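Local coordinates for protein phytase (Debaryomyces castellii, PDB 2GFI) that removes phosphate groups from phytate (inositol hexakisphosphate) as a 3-phytase of the histidine acid phosphatase family, at residues T60-Q65 against I377-C382; I44-F49 against N393-P398; G201-T206 against S438-Y443; T162-R167 against Y451-I456. One frame throughout, in Å; residues are numbered along the deposited sequence.

In the fold
Along the chain, 44-49 comes first, then 60-65, 162-167 and 201-206; their partners follow much later, at 377-382, 393-398, 438-443 and 451-456. Contact 1, an antiparallel strand pair within the mixed sheet, is nested inside the longer loop closed by contact 2, which lays 44-49 against strand 395-397 and the residues just before it. Contact 3, joining the loop after strand 189-194 to the start of helix 442-445, is nested inside the loop of contact 4, which sets the C-terminal tail on the end of strand 158-163 and the start of helix 166-180; the two touch through N203 and Y451. Contacts 1 and 2 each cross contacts 3 and 4. Contacts 1, 2 and 4 reach the same sheet.

Contact 1 (T60-Q65 against I377-C382); sequences TLEQVQ and IEKYAC
E62 and K379 meet where two antiparallel strands are locally out of step. The carboxylate oxygen E62 OE1 lies against the aliphatic part of the lysine, 3.3 Å from K379 CE, while K379 NZ is 4.5 Å from E62 OE1, too far for a salt bridge. The same carboxylate packs over the methyl of A381, with E62 CD 3.6 Å from A381 CB. E62 is turned to put CG beside its own backbone N (chi1 -71°) and then runs extended, which carries the acid across the neighbouring strand. At the same place in the backbone, K379 O accepts two N-H groups, E62 N at 2.8 Å and Q63 N at 3.2 Å, both from the same face of its carbonyl plane, and K379 N returns a bond to Q63 O. Elsewhere the register is regular: T60 pairs with A381 and Q65 with I377 through reciprocal backbone bonds, and V64 CA adds a CH contact to I377 O at 3.2 Å. V64 CG2 also rests on I377 O, 3.4 Å away.

Farther out, E62 OE1 is held by S386 OG, and K379 NZ reaches L317 O on helix 302-318. An alanine in place of E62 would probably leave S386 without its acceptor and uncover the A381 methyl and the lysine chain. On the face of L61 and V64, the buried E378 is hydrogen-bonded by Y148 OH and salt-bridged to K147 and R389. Two residues facing one is a classic beta bulge, here set into the mixed sheet of the histidine phosphatase fold, in the strand that leads to H70, the predicted nucleophile.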
loop_
_atom_site.group_PDB
_atom_site.type_symbol
_atom_site.label_atom_id
_atom_site.label_comp_id
_atom_site.label_asym_id
_atom_site.label_seq_id
_atom_site.Cartn_x
_atom_site.Cartn_y
_atom_site.Cartn_z
ATOM N N THR A 60 -20.016 -14.093 -22.106
ATOM C CA THR A 60 -21.247 -13.632 -21.531
ATOM C C THR A 60 -21.610 -14.558 -20.399
ATOM O O THR A 60 -21.640 -15.789 -20.570
ATOM C CB THR A 60 -22.348 -13.572 -22.608
ATOM O OG1 THR A 60 -21.917 -12.651 -23.624
ATOM C CG2 THR A 60 -23.618 -12.886 -22.045
ATOM N N LEU A 61 -21.818 -13.943 -19.235
ATOM C CA LEU A 61 -22.274 -14.640 -18.047
ATOM C C LEU A 61 -23.558 -15.418 -18.310
ATOM O O LEU A 61 -24.530 -14.867 -18.824
ATOM C CB LEU A 61 -22.524 -13.638 -16.899
ATOM C CG LEU A 61 -21.404 -13.503 -15.884
ATOM C CD1 LEU A 61 -21.751 -12.407 -14.949
ATOM C CD2 LEU A 61 -21.162 -14.823 -15.147
ATOM N N GLU A 62 -23.564 -16.676 -17.897
ATOM C CA GLU A 62 -24.761 -17.505 -17.991
ATOM C C GLU A 62 -25.293 -17.902 -16.632
ATOM O O GLU A 62 -26.499 -17.947 -16.445
ATOM C CB GLU A 62 -24.486 -18.755 -18.809
ATOM C CG GLU A 62 -24.298 -18.481 -20.286
ATOM C CD GLU A 62 -23.961 -19.757 -21.012
ATOM O OE1 GLU A 62 -22.955 -20.373 -20.662
ATOM O OE2 GLU A 62 -24.723 -20.162 -21.910
ATOM N N GLN A 63 -24.393 -18.164 -15.683
ATOM C CA GLN A 63 -24.779 -18.631 -14.358
ATOM C C GLN A 63 -23.655 -18.397 -13.339
ATOM O O GLN A 63 -22.477 -18.373 -13.690
ATOM C CB GLN A 63 -25.133 -20.115 -14.436
ATOM C CG GLN A 63 -25.782 -20.722 -13.193
ATOM C CD GLN A 63 -25.963 -22.200 -13.341
ATOM O OE1 GLN A 63 -26.367 -22.677 -14.423
ATOM N NE2 GLN A 63 -25.637 -22.946 -12.302
ATOM N N VAL A 64 -24.023 -18.225 -12.077
ATOM C CA VAL A 64 -23.050 -18.216 -11.004
ATOM C C VAL A 64 -23.609 -18.978 -9.820
ATOM O O VAL A 64 -24.785 -18.862 -9.510
ATOM C CB VAL A 64 -22.637 -16.758 -10.610
ATOM C CG1 VAL A 64 -23.854 -15.966 -10.050
ATOM C CG2 VAL A 64 -21.406 -16.749 -9.692
ATOM N N GLN A 65 -22.754 -19.780 -9.188
ATOM C CA GLN A 65 -23.055 -20.435 -7.930
ATOM C C GLN A 65 -22.043 -19.948 -6.912
ATOM O O GLN A 65 -20.851 -19.892 -7.172
ATOM C CB GLN A 65 -23.008 -21.952 -8.069
ATOM C CG GLN A 65 -23.656 -22.481 -9.375
ATOM C CD GLN A 65 -23.506 -23.960 -9.553
ATOM O OE1 GLN A 65 -22.851 -24.601 -8.761
ATOM N NE2 GLN A 65 -24.126 -24.517 -10.599
ATOM N N ILE A 377 -18.609 -20.764 -8.621
ATOM C CA ILE A 377 -18.567 -21.261 -9.992
ATOM C C ILE A 377 -19.211 -20.244 -10.920
ATOM O O ILE A 377 -20.354 -19.861 -10.711
ATOM C CB ILE A 377 -19.279 -22.610 -10.074
ATOM C CG1 ILE A 377 -18.682 -23.551 -9.014
ATOM C CG2 ILE A 377 -19.155 -23.183 -11.495
ATOM C CD1 ILE A 377 -19.443 -24.837 -8.789
ATOM N N GLU A 378 -18.453 -19.764 -11.907
ATOM C CA GLU A 378 -18.977 -18.881 -12.941
ATOM C C GLU A 378 -19.149 -19.738 -14.161
ATOM O O GLU A 378 -18.309 -20.568 -14.435
ATOM C CB GLU A 378 -17.993 -17.766 -13.328
ATOM C CG GLU A 378 -17.421 -17.022 -12.153
ATOM C CD GLU A 378 -16.441 -15.941 -12.537
ATOM O OE1 GLU A 378 -15.529 -16.198 -13.357
ATOM O OE2 GLU A 378 -16.597 -14.842 -11.990
ATOM N N LYS A 379 -20.218 -19.495 -14.906
ATOM C CA LYS A 379 -20.463 -20.176 -16.153
ATOM C C LYS A 379 -20.691 -19.072 -17.140
ATOM O O LYS A 379 -21.482 -18.187 -16.896
ATOM C CB LYS A 379 -21.715 -21.056 -16.056
ATOM C CG LYS A 379 -22.076 -21.740 -17.373
ATOM C CD LYS A 379 -23.434 -22.356 -17.285
ATOM C CE LYS A 379 -23.865 -22.883 -18.646
ATOM N NZ LYS A 379 -25.046 -23.770 -18.500
ATOM N N TYR A 380 -19.979 -19.111 -18.251
ATOM C CA TYR A 380 -20.161 -18.090 -19.258
ATOM C C TYR A 380 -19.969 -18.644 -20.654
ATOM O O TYR A 380 -19.274 -19.649 -20.866
ATOM C CB TYR A 380 -19.211 -16.887 -19.033
ATOM C CG TYR A 380 -17.751 -17.233 -18.766
ATOM C CD1 TYR A 380 -16.922 -17.738 -19.780
ATOM C CD2 TYR A 380 -17.205 -17.034 -17.492
ATOM C CE1 TYR A 380 -15.588 -18.063 -19.518
ATOM C CE2 TYR A 380 -15.891 -17.307 -17.219
ATOM C CZ TYR A 380 -15.072 -17.822 -18.224
ATOM O OH TYR A 380 -13.754 -18.091 -17.930
ATOM N N ALA A 381 -20.577 -17.952 -21.599
ATOM C CA ALA A 381 -20.600 -18.378 -22.985
ATOM C C ALA A 381 -19.544 -17.612 -23.735
ATOM O O ALA A 381 -19.464 -16.382 -23.664
ATOM C CB ALA A 381 -22.002 -18.113 -23.616
ATOM N N CYS A 382 -18.754 -18.332 -24.494
ATOM C CA CYS A 382 -17.818 -17.682 -25.374
ATOM C C CYS A 382 -18.060 -18.339 -26.713
ATOM O O CYS A 382 -17.819 -19.546 -26.860
ATOM C CB CYS A 382 -16.388 -17.926 -24.907
ATOM S SG CYS A 382 -15.196 -17.269 -26.081
#

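Contact 2 (I44-F49 against N393-P398); sequences IQNKGF and NDAVIP
Q45 lies alongside N393, their CA atoms 4.8 Å apart, and the two segments run in nearly the same direction, with end-to-end vectors 18° apart. One backbone hydrogen bond joins them directly: N46 N donates to N393 O at 2.8 Å. The carbonyls of N46 and D394 are spanned by water 1, weakly at D394, and F49 N donates to water 2. G48, at positive phi, sets its CA against the methyl of A395, 3.5 Å from A395 CB.

With N46 CG turned anti to the backbone N (chi1 -178°), the amide oxygen N46 OD1 accepts from G48 N at 2.8 Å, in the amide plane, forming an Asx turn, while the same oxygen rests on A395 CB and I397 CD1. N46 ND2 is taken up by G367 O. A leucine at this position would probably lose the Asx turn, leave G48 N and G367 O without their partners and free the loop to shift. At one end, Q45 NE2 makes only a weak bond to D394 OD2, 3.2 Å away, the amide and carboxylate planes 65° apart; its stronger partner is A16 O of the second subunit, and D394 OD2 is also bonded by Y43 OH. At the other, the F49 ring turns an edge to V396 O and brings CE2 to 3.7 Å from I397 CD1, and also meets the ring of F359 of the second subunit. Polar bonds and water 1 thus join the loop to N393 and D394, A395 and I397 are met by packing, and Q45 and F49 extend the contact into the subunit interface.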
loop_
_atom_site.group_PDB
_atom_site.type_symbol
_atom_site.label_atom_id
_atom_site.label_comp_id
_atom_site.label_asym_id
_atom_site.label_seq_id
_atom_site.Cartn_x
_atom_site.Cartn_y
_atom_site.Cartn_z
ATOM N N ILE A 44 -9.606 -13.641 4.129
ATOM C CA ILE A 44 -8.501 -13.242 3.292
ATOM C C ILE A 44 -8.643 -13.921 1.941
ATOM O O ILE A 44 -9.069 -15.073 1.850
ATOM C CB ILE A 44 -7.131 -13.584 3.983
ATOM C CG1 ILE A 44 -5.992 -12.788 3.335
ATOM C CG2 ILE A 44 -6.906 -15.094 4.016
ATOM C CD1 ILE A 44 -4.689 -12.833 4.110
ATOM N N GLN A 45 -8.266 -13.195 0.897
ATOM C CA GLN A 45 -8.329 -13.693 -0.474
ATOM C C GLN A 45 -7.252 -14.724 -0.716
ATOM O O GLN A 45 -6.125 -14.621 -0.205
ATOM C CB GLN A 45 -8.176 -12.556 -1.489
ATOM C CG GLN A 45 -9.256 -11.507 -1.372
ATOM C CD GLN A 45 -9.078 -10.374 -2.336
ATOM O OE1 GLN A 45 -7.970 -10.111 -2.823
ATOM N NE2 GLN A 45 -10.157 -9.687 -2.617
ATOM N N ASN A 46 -7.603 -15.719 -1.519
ATOM C CA ASN A 46 -6.691 -16.756 -1.875
ATOM C C ASN A 46 -5.478 -16.121 -2.579
ATOM O O ASN A 46 -5.641 -15.151 -3.342
ATOM C CB ASN A 46 -7.455 -17.718 -2.753
ATOM C CG ASN A 46 -6.637 -18.899 -3.168
ATOM O OD1 ASN A 46 -5.731 -18.761 -3.984
ATOM N ND2 ASN A 46 -6.949 -20.078 -2.618
ATOM N N LYS A 47 -4.273 -16.637 -2.328
ATOM C CA LYS A 47 -3.060 -16.053 -2.952
ATOM C C LYS A 47 -3.222 -15.966 -4.486
ATOM O O LYS A 47 -2.841 -14.973 -5.084
ATOM C CB LYS A 47 -1.780 -16.785 -2.540
ATOM C CG LYS A 47 -1.583 -16.904 -0.986
ATOM C CD LYS A 47 -0.258 -17.679 -0.589
ATOM C CE LYS A 47 0.339 -17.097 0.747
ATOM N NZ LYS A 47 1.728 -17.580 1.110
ATOM N N GLY A 48 -3.829 -16.989 -5.090
ATOM C CA GLY A 48 -4.223 -16.972 -6.510
ATOM C C GLY A 48 -3.089 -17.023 -7.513
ATOM O O GLY A 48 -1.961 -17.237 -7.126
ATOM N N PHE A 49 -3.374 -16.827 -8.805
ATOM C CA PHE A 49 -2.339 -17.074 -9.818
ATOM C C PHE A 49 -2.213 -15.947 -10.807
ATOM O O PHE A 49 -1.489 -16.081 -11.789
ATOM C CB PHE A 49 -2.585 -18.368 -10.597
ATOM C CG PHE A 49 -2.787 -19.577 -9.735
ATOM C CD1 PHE A 49 -1.715 -20.165 -9.058
ATOM C CD2 PHE A 49 -4.061 -20.167 -9.633
ATOM C CE1 PHE A 49 -1.922 -21.301 -8.273
ATOM C CE2 PHE A 49 -4.270 -21.307 -8.870
ATOM C CZ PHE A 49 -3.203 -21.878 -8.188
ATOM N N ASN A 393 -12.270 -17.708 -2.973
ATOM C CA ASN A 393 -11.785 -16.548 -2.226
ATOM C C ASN A 393 -11.074 -15.554 -3.120
ATOM O O ASN A 393 -9.945 -15.134 -2.850
ATOM C CB ASN A 393 -10.941 -17.026 -1.089
ATOM C CG ASN A 393 -11.682 -17.982 -0.269
ATOM O OD1 ASN A 393 -11.226 -19.085 0.010
ATOM N ND2 ASN A 393 -12.886 -17.599 0.084
ATOM N N ASP A 394 -11.784 -15.208 -4.191
ATOM C CA ASP A 394 -11.413 -14.156 -5.103
ATOM C C ASP A 394 -10.259 -14.456 -6.027
ATOM O O ASP A 394 -9.691 -13.534 -6.594
ATOM C CB ASP A 394 -11.182 -12.847 -4.379
ATOM C CG ASP A 394 -12.413 -12.320 -3.765
ATOM O OD1 ASP A 394 -13.426 -12.214 -4.498
ATOM O OD2 ASP A 394 -12.464 -11.952 -2.564
ATOM N N ALA A 395 -9.941 -15.732 -6.204
ATOM C CA ALA A 395 -8.895 -16.142 -7.120
ATOM C C ALA A 395 -9.451 -17.188 -8.064
ATOM O O ALA A 395 -10.132 -18.092 -7.616
ATOM C CB ALA A 395 -7.721 -16.733 -6.346
ATOM N N VAL A 396 -9.173 -17.079 -9.364
ATOM C CA VAL A 396 -9.585 -18.143 -10.264
ATOM C C VAL A 396 -8.664 -19.279 -9.951
ATOM O O VAL A 396 -7.449 -19.092 -9.897
ATOM C CB VAL A 396 -9.467 -17.769 -11.759
ATOM C CG1 VAL A 396 -9.766 -18.997 -12.636
ATOM C CG2 VAL A 396 -10.362 -16.543 -12.110
ATOM N N ILE A 397 -9.243 -20.446 -9.707
ATOM C CA ILE A 397 -8.475 -21.684 -9.554
ATOM C C ILE A 397 -8.832 -22.615 -10.696
ATOM O O ILE A 397 -9.870 -23.275 -10.640
ATOM C CB ILE A 397 -8.764 -22.356 -8.182
ATOM C CG1 ILE A 397 -8.638 -21.335 -7.024
ATOM C CG2 ILE A 397 -7.895 -23.608 -7.987
ATOM C CD1 ILE A 397 -7.215 -20.765 -6.754
ATOM N N PRO A 398 -8.011 -22.662 -11.747
ATOM C CA PRO A 398 -8.310 -23.532 -12.862
ATOM C C PRO A 398 -8.335 -25.022 -12.462
ATOM O O PRO A 398 -7.631 -25.440 -11.535
ATOM C CB PRO A 398 -7.183 -23.232 -13.862
ATOM C CG PRO A 398 -6.729 -21.825 -13.512
ATOM C CD PRO A 398 -6.777 -21.876 -11.981
HETATM O O HOH W 1 -7.373 -13.780 -4.833
HETATM O O HOH W 2 -5.839 -16.753 -9.968
#

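Contact 3 (G201-T206 against S438-Y443); sequences GANSLT and SAVTFY
N203 and V440 bring two irregular segments together, their CA atoms 4.1 Å apart and the end-to-end directions of the touching parts 36° from one another. N203 stands at the centre of an inverse gamma turn, and its CG, swung anti to the backbone N (chi1 -175°), points the amide across to the start of helix 442-445. There N203 OD1 accepts two backbone N-H groups, both at 2.9 Å: F442 N comes in close to the carbonyl plane, tilted by 15°, whereas T441 N donates more directly along its N-H but from well above that plane. The other amide atom, N203 ND2, is bonded to Y451 OH, so both ends of the group are engaged.

The F442 ring presents its edge to the 201-206 segment, with F442 CD2 3.1 Å from N203 OD1 and CE2 3.5 Å from S204 O. L205 reaches the far end of the ring, CD2 lying 3.5 Å from F442 CZ, while V440 CG1 covers part of one ring face. F442 in turn sits with CE1 above the centre of the Y443 ring, whose OH is bonded to S329. Across the other end, V440 CG2 touches A202 O at 3.1 Å.

One buried amide thus satisfies two backbone N-H groups where helix 442-445 begins, and the F442 edge meets two oxygens, probably favourably; the bonds at N203 OD1 and N203 ND2 limit the rotation of the amide.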
loop_
_atom_site.group_PDB
_atom_site.type_symbol
_atom_site.label_atom_id
_atom_site.label_comp_id
_atom_site.label_asym_id
_atom_site.label_seq_id
_atom_site.Cartn_x
_atom_site.Cartn_y
_atom_site.Cartn_z
ATOM N N GLY A 201 -30.269 -36.288 4.982
ATOM C CA GLY A 201 -29.383 -37.039 4.115
ATOM C C GLY A 201 -28.596 -36.092 3.217
ATOM O O GLY A 201 -28.022 -35.083 3.687
ATOM N N ALA A 202 -28.616 -36.401 1.927
ATOM C CA ALA A 202 -27.877 -35.680 0.934
ATOM C C ALA A 202 -28.590 -34.398 0.513
ATOM O O ALA A 202 -28.002 -33.548 -0.177
ATOM C CB ALA A 202 -27.623 -36.573 -0.273
ATOM N N ASN A 203 -29.847 -34.244 0.921
ATOM C CA ASN A 203 -30.599 -33.053 0.559
ATOM C C ASN A 203 -30.360 -31.971 1.595
ATOM O O ASN A 203 -31.234 -31.634 2.388
ATOM C CB ASN A 203 -32.084 -33.338 0.412
ATOM C CG ASN A 203 -32.825 -32.134 -0.073
ATOM O OD1 ASN A 203 -32.346 -31.431 -0.971
ATOM N ND2 ASN A 203 -33.965 -31.846 0.539
ATOM N N SER A 204 -29.148 -31.436 1.564
ATOM C CA SER A 204 -28.540 -30.781 2.728
ATOM C C SER A 204 -27.404 -29.897 2.240
ATOM O O SER A 204 -26.738 -30.221 1.260
ATOM C CB SER A 204 -27.952 -31.850 3.636
ATOM O OG SER A 204 -27.448 -31.295 4.824
ATOM N N LEU A 205 -27.204 -28.780 2.921
ATOM C CA LEU A 205 -25.985 -27.979 2.746
ATOM C C LEU A 205 -24.899 -28.480 3.684
ATOM O O LEU A 205 -23.762 -28.039 3.621
ATOM C CB LEU A 205 -26.275 -26.490 2.950
ATOM C CG LEU A 205 -26.922 -25.824 1.745
ATOM C CD1 LEU A 205 -27.401 -24.454 2.091
ATOM C CD2 LEU A 205 -26.002 -25.839 0.477
ATOM N N THR A 206 -25.266 -29.419 4.548
ATOM C CA THR A 206 -24.328 -30.073 5.456
ATOM C C THR A 206 -24.486 -31.597 5.341
ATOM O O THR A 206 -24.819 -32.240 6.317
ATOM C CB THR A 206 -24.580 -29.630 6.941
ATOM O OG1 THR A 206 -25.948 -29.894 7.313
ATOM C CG2 THR A 206 -24.436 -28.122 7.114
ATOM N N SER A 438 -31.317 -39.096 -1.145
ATOM C CA SER A 438 -30.130 -39.688 -1.735
ATOM C C SER A 438 -29.370 -38.647 -2.548
ATOM O O SER A 438 -28.207 -38.844 -2.903
ATOM C CB SER A 438 -30.497 -40.879 -2.629
ATOM O OG SER A 438 -31.237 -40.438 -3.750
ATOM N N ALA A 439 -30.049 -37.543 -2.837
ATOM C CA ALA A 439 -29.502 -36.494 -3.669
ATOM C C ALA A 439 -30.060 -35.159 -3.203
ATOM O O ALA A 439 -31.042 -35.112 -2.446
ATOM C CB ALA A 439 -29.845 -36.759 -5.153
ATOM N N VAL A 440 -29.398 -34.076 -3.631
ATOM C CA VAL A 440 -29.890 -32.721 -3.422
ATOM C C VAL A 440 -31.065 -32.508 -4.366
ATOM O O VAL A 440 -30.977 -32.807 -5.574
ATOM C CB VAL A 440 -28.784 -31.630 -3.707
ATOM C CG1 VAL A 440 -29.399 -30.201 -3.866
ATOM C CG2 VAL A 440 -27.689 -31.659 -2.654
ATOM N N THR A 441 -32.148 -31.992 -3.798
ATOM C CA THR A 441 -33.283 -31.524 -4.561
ATOM C C THR A 441 -33.658 -30.108 -4.167
ATOM O O THR A 441 -34.466 -29.487 -4.855
ATOM C CB THR A 441 -34.531 -32.475 -4.395
ATOM O OG1 THR A 441 -34.960 -32.509 -3.023
ATOM C CG2 THR A 441 -34.169 -33.955 -4.742
ATOM N N PHE A 442 -33.102 -29.589 -3.064
ATOM C CA PHE A 442 -33.575 -28.296 -2.532
ATOM C C PHE A 442 -33.438 -27.131 -3.530
ATOM O O PHE A 442 -34.211 -26.194 -3.457
ATOM C CB PHE A 442 -33.003 -27.968 -1.120
ATOM C CG PHE A 442 -31.500 -27.785 -1.082
ATOM C CD1 PHE A 442 -30.913 -26.615 -1.560
ATOM C CD2 PHE A 442 -30.677 -28.803 -0.600
ATOM C CE1 PHE A 442 -29.533 -26.456 -1.542
ATOM C CE2 PHE A 442 -29.276 -28.665 -0.586
ATOM C CZ PHE A 442 -28.708 -27.471 -1.066
ATOM N N TYR A 443 -32.471 -27.176 -4.459
ATOM C CA TYR A 443 -32.367 -26.098 -5.474
ATOM C C TYR A 443 -33.558 -26.087 -6.449
ATOM O O TYR A 443 -33.852 -25.048 -7.067
ATOM C CB TYR A 443 -31.040 -26.107 -6.273
ATOM C CG TYR A 443 -29.766 -25.936 -5.455
ATOM C CD1 TYR A 443 -29.476 -24.732 -4.818
ATOM C CD2 TYR A 443 -28.848 -26.984 -5.335
ATOM C CE1 TYR A 443 -28.318 -24.576 -4.076
ATOM C CE2 TYR A 443 -27.682 -26.841 -4.579
ATOM C CZ TYR A 443 -27.432 -25.635 -3.956
ATOM O OH TYR A 443 -26.301 -25.478 -3.201
#

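Contact 4 (T162-R167 against Y451-I456)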
loop_
_atom_site.group_PDB
_atom_site.type_symbol
_atom_site.label_atom_id
_atom_site.label_comp_id
_atom_site.label_asym_id
_atom_site.label_seq_id
_atom_site.Cartn_x
_atom_site.Cartn_y
_atom_site.Cartn_z
ATOM N N THR A 162 -29.440 -21.582 2.712
ATOM C CA THR A 162 -28.592 -21.522 3.861
ATOM C C THR A 162 -28.901 -22.682 4.794
ATOM O O THR A 162 -30.025 -23.157 4.815
ATOM C CB THR A 162 -28.799 -20.180 4.592
ATOM O OG1 THR A 162 -28.000 -20.194 5.777
ATOM C CG2 THR A 162 -30.192 -20.053 5.099
ATOM N N SER A 163 -27.908 -23.139 5.558
ATOM C CA SER A 163 -28.184 -24.090 6.626
ATOM C C SER A 163 -28.784 -23.325 7.803
ATOM O O SER A 163 -28.855 -22.101 7.790
ATOM C CB SER A 163 -26.932 -24.885 7.042
ATOM O OG SER A 163 -26.256 -24.224 8.099
ATOM N N ASN A 164 -29.269 -24.045 8.804
ATOM C CA ASN A 164 -30.021 -23.408 9.863
ATOM C C ASN A 164 -29.140 -22.992 11.034
ATOM O O ASN A 164 -29.638 -22.528 12.075
ATOM C CB ASN A 164 -31.178 -24.306 10.310
ATOM C CG ASN A 164 -30.709 -25.595 10.926
ATOM O OD1 ASN A 164 -29.867 -26.304 10.374
ATOM N ND2 ASN A 164 -31.264 -25.919 12.071
ATOM N N SER A 165 -27.832 -23.160 10.872
ATOM C CA SER A 165 -26.890 -22.563 11.809
ATOM C C SER A 165 -27.109 -21.049 11.866
ATOM O O SER A 165 -27.250 -20.416 10.836
ATOM C CB SER A 165 -25.488 -22.849 11.356
ATOM O OG SER A 165 -24.611 -21.930 11.963
ATOM N N GLY A 166 -27.173 -20.477 13.065
ATOM C CA GLY A 166 -27.472 -19.060 13.230
ATOM C C GLY A 166 -26.510 -18.150 12.456
ATOM O O GLY A 166 -26.942 -17.263 11.696
ATOM N N ARG A 167 -25.212 -18.357 12.672
ATOM C CA ARG A 167 -24.171 -17.562 12.029
ATOM C C ARG A 167 -24.257 -17.706 10.492
ATOM O O ARG A 167 -24.076 -16.738 9.791
ATOM C CB ARG A 167 -22.758 -17.937 12.574
ATOM C CG ARG A 167 -22.377 -19.370 12.346
ATOM C CD ARG A 167 -20.900 -19.759 12.576
ATOM N NE ARG A 167 -20.845 -20.191 13.927
ATOM C CZ ARG A 167 -20.447 -21.353 14.394
ATOM N NH1 ARG A 167 -19.933 -22.309 13.654
ATOM N NH2 ARG A 167 -20.522 -21.510 15.683
ATOM N N TYR A 451 -38.610 -25.309 3.061
ATOM C CA TYR A 451 -37.353 -25.412 3.798
ATOM C C TYR A 451 -37.300 -24.320 4.834
ATOM O O TYR A 451 -36.931 -23.193 4.541
ATOM C CB TYR A 451 -36.151 -25.351 2.874
ATOM C CG TYR A 451 -36.039 -26.557 2.001
ATOM C CD1 TYR A 451 -35.606 -27.784 2.521
ATOM C CD2 TYR A 451 -36.391 -26.489 0.666
ATOM C CE1 TYR A 451 -35.507 -28.903 1.712
ATOM C CE2 TYR A 451 -36.302 -27.594 -0.140
ATOM C CZ TYR A 451 -35.861 -28.797 0.375
ATOM O OH TYR A 451 -35.770 -29.898 -0.465
ATOM N N THR A 452 -37.692 -24.656 6.057
ATOM C CA THR A 452 -37.832 -23.632 7.066
ATOM C C THR A 452 -37.368 -24.015 8.474
ATOM O O THR A 452 -37.935 -23.553 9.472
ATOM C CB THR A 452 -39.245 -23.069 7.059
ATOM O OG1 THR A 452 -39.262 -21.877 7.866
ATOM C CG2 THR A 452 -40.263 -24.043 7.744
ATOM N N ALA A 453 -36.310 -24.811 8.556
ATOM C CA ALA A 453 -35.780 -25.241 9.852
ATOM C C ALA A 453 -35.564 -24.068 10.780
ATOM O O ALA A 453 -35.260 -22.956 10.337
ATOM C CB ALA A 453 -34.507 -25.989 9.673
ATOM N N SER A 454 -35.700 -24.326 12.069
ATOM C CA SER A 454 -35.482 -23.312 13.066
ATOM C C SER A 454 -33.973 -23.160 13.337
ATOM O O SER A 454 -33.218 -24.131 13.264
ATOM C CB SER A 454 -36.257 -23.686 14.345
ATOM O OG SER A 454 -35.447 -24.479 15.196
ATOM N N LEU A 455 -33.537 -21.942 13.651
ATOM C CA LEU A 455 -32.106 -21.658 13.796
ATOM C C LEU A 455 -31.491 -22.306 15.020
ATOM O O LEU A 455 -32.060 -22.228 16.115
ATOM C CB LEU A 455 -31.840 -20.144 13.795
ATOM C CG LEU A 455 -32.352 -19.431 12.522
ATOM C CD1 LEU A 455 -32.081 -17.943 12.570
ATOM C CD2 LEU A 455 -31.874 -20.085 11.183
ATOM N N ILE A 456 -30.335 -22.939 14.836
ATOM C CA ILE A 456 -29.519 -23.389 15.965
ATOM C C ILE A 456 -28.268 -22.523 16.248
ATOM O O ILE A 456 -27.655 -21.928 15.348
ATOM C CB ILE A 456 -29.120 -24.862 15.799
ATOM C CG1 ILE A 456 -28.299 -25.031 14.495
ATOM C CG2 ILE A 456 -30.403 -25.765 15.925
ATOM C CD1 ILE A 456 -27.890 -26.426 14.180
#
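G166 N donates to I456 O at 2.7 Å, nearly along the C=O axis, giving an N-H of the first turn of helix 166-180 a partner from the C-terminal tail. Two residues earlier the direction reverses: I456 N donates to N164 O at 2.9 Å, and L455 CA adds a CH contact to the same oxygen at 3.1 Å. With S165 lying opposite I456, this pair of bonds makes a single backbone bridge.

The side chain of N164 gives the third bond. Its CG sits between the backbone N and the carbonyl carbon (chi1 64°), which turns the amide back over the tail, and N164 ND2 meets S454 O at 2.9 Å with an N-H...O angle of 179°. The oxygen lies in the amide plane, and the bond is straight at the hydrogen. At the other end of this amide, N164 OD1 accepts from E196 N; held at both atoms, the group has little freedom to rotate. A453 CB packs 3.8 Å from N164 CB, and the L455 methyl CD2 lies 3.4 Å from the backbone oxygen N164 O.

S165 stands at the N-cap position of the helix, its OG bonded to S458 O and its side chain about 6 Å from that of H70, the predicted nucleophile. R167, one residue past G166, touches H70 and is salt-bridged to E119. The tail therefore crosses the junction between strand 158-163 and helix 166-180, with L455 also touching Y169 on that helix and N164 packing on strand 189-194.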